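Local atomic coordinates of peptidoglycan D,D-transpeptidase FtsI (Yersinia pestis, PDB entry 6SYN), a protein that probably cross-links peptidoglycan peptide stems as a class B penicillin-binding protein, and is the target of beta-lactam antibiotics. Residues Lys444-Gly447 and Lys451-Asp454. Residues are numbered along the deposited sequence; the frame is centred on the assembly and turned at random.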
# COMPACT_ATOMS: atom_id res chain seq x y z
N LYS A 444 -16.39 1.42 -8.67
CA LYS A 444 -17.13 0.15 -8.82
C LYS A 444 -16.11 -0.93 -9.19
O LYS A 444 -15.25 -0.65 -10.05
CB LYS A 444 -18.25 0.28 -9.85
CG LYS A 444 -19.60 0.69 -9.27
CD LYS A 444 -20.76 0.56 -10.23
CE LYS A 444 -22.07 0.27 -9.53
NZ LYS A 444 -23.18 1.10 -10.06
N LYS A 445 -16.17 -2.08 -8.51
CA LYS A 445 -15.20 -3.19 -8.68
C LYS A 445 -15.60 -4.05 -9.88
O LYS A 445 -16.72 -4.58 -9.88
CB LYS A 445 -15.13 -4.05 -7.41
CG LYS A 445 -14.03 -3.66 -6.43
CD LYS A 445 -13.92 -4.62 -5.27
CE LYS A 445 -13.39 -5.98 -5.66
NZ LYS A 445 -11.96 -6.15 -5.27
N VAL A 446 -14.71 -4.18 -10.86
CA VAL A 446 -14.95 -4.99 -12.08
C VAL A 446 -14.59 -6.45 -11.76
O VAL A 446 -13.63 -6.68 -11.00
CB VAL A 446 -14.18 -4.41 -13.29
CG1 VAL A 446 -12.69 -4.70 -13.23
CG2 VAL A 446 -14.77 -4.87 -14.61
N GLY A 447 -15.37 -7.41 -12.28
CA GLY A 447 -15.26 -8.83 -11.94
C GLY A 447 -14.34 -9.58 -12.89
O GLY A 447 -13.63 -8.97 -13.68
N LYS A 451 -17.63 -7.38 -16.04
CA LYS A 451 -18.91 -6.74 -15.61
C LYS A 451 -18.78 -6.18 -14.20
O LYS A 451 -18.07 -6.80 -13.38
CB LYS A 451 -20.06 -7.74 -15.67
CG LYS A 451 -20.24 -8.39 -17.03
CD LYS A 451 -21.56 -9.09 -17.19
CE LYS A 451 -21.92 -9.29 -18.65
NZ LYS A 451 -23.25 -9.93 -18.79
N TYR A 452 -19.47 -5.08 -13.92
CA TYR A 452 -19.37 -4.32 -12.65
C TYR A 452 -20.32 -4.90 -11.60
O TYR A 452 -21.50 -5.17 -11.90
CB TYR A 452 -19.61 -2.82 -12.87
CG TYR A 452 -18.42 -2.18 -13.51
CD1 TYR A 452 -17.27 -1.95 -12.78
CD2 TYR A 452 -18.40 -1.91 -14.87
CE1 TYR A 452 -16.13 -1.41 -13.37
CE2 TYR A 452 -17.27 -1.37 -15.47
CZ TYR A 452 -16.14 -1.12 -14.72
OH TYR A 452 -15.03 -0.58 -15.29
N MET A 453 -19.77 -5.09 -10.40
CA MET A 453 -20.50 -5.56 -9.20
C MET A 453 -20.90 -4.32 -8.40
O MET A 453 -20.40 -3.22 -8.72
CB MET A 453 -19.62 -6.47 -8.34
CG MET A 453 -18.65 -7.34 -9.13
SD MET A 453 -17.56 -8.24 -8.01
CE MET A 453 -16.01 -8.18 -8.91
N ASP A 454 -21.78 -4.49 -7.41
CA ASP A 454 -22.13 -3.44 -6.42
C ASP A 454 -21.24 -3.66 -5.19
O ASP A 454 -21.77 -3.79 -4.07
CB ASP A 454 -23.64 -3.41 -6.21
CG ASP A 454 -24.39 -2.99 -7.47
OD1 ASP A 454 -23.71 -2.62 -8.46
OD2 ASP A 454 -25.64 -3.05 -7.46
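Val446 and Tyr452 face each other as a non-hydrogen-bonded antiparallel pair, with their side chains on the same face of the sheet. CG2 of Val446 lies over one face of the Tyr452 ring, toward its rim, and makes a CH-pi contact 4.1 Å from the centroid. With CG1 set between the backbone N and the carbonyl carbon (chi1 75°), CG2 is left anti to N and over the ring. CB of Val446 adds a 3.6 Å contact with Tyr452 CE1. The carbonyl O of Lys444 meets the same ring at its edge, near the ring plane.

Two backbone bonds flank the pair. Met453 N gives a nearly straight bond to Lys445 O (3.1 Å, 174°). Gly447 N reaches Lys451 O at 3.0 Å, more bent. Met453 CG lies 3.5 Å from Lys445 O, the oxygen that accepts the bond from Met453 N.

Lys444 and Asp454 run side by side, pointing the same way. Lys444 CE is 3.5 Å from Asp454 OD1. Lys444 NZ stays 4.1 Å from that OD1, too far for a salt bridge, but the opposite charges probably attract.

Tyr452 OH hydrogen-bonds to Glu249 OE1, and Lys445 NZ to Asn478 OD1. This surface beta-hairpin extends the tip of strand 437-446, an outermost strand of the five-stranded transpeptidase sheet. Lys444 touches the bound open penicillin-type ligand, and the Tyr452 ring meets Tyr364 of the same pocket. After the chain turns a corner at Asp454, strand 455-464 pairs antiparallel with 437-446 in the main sheet.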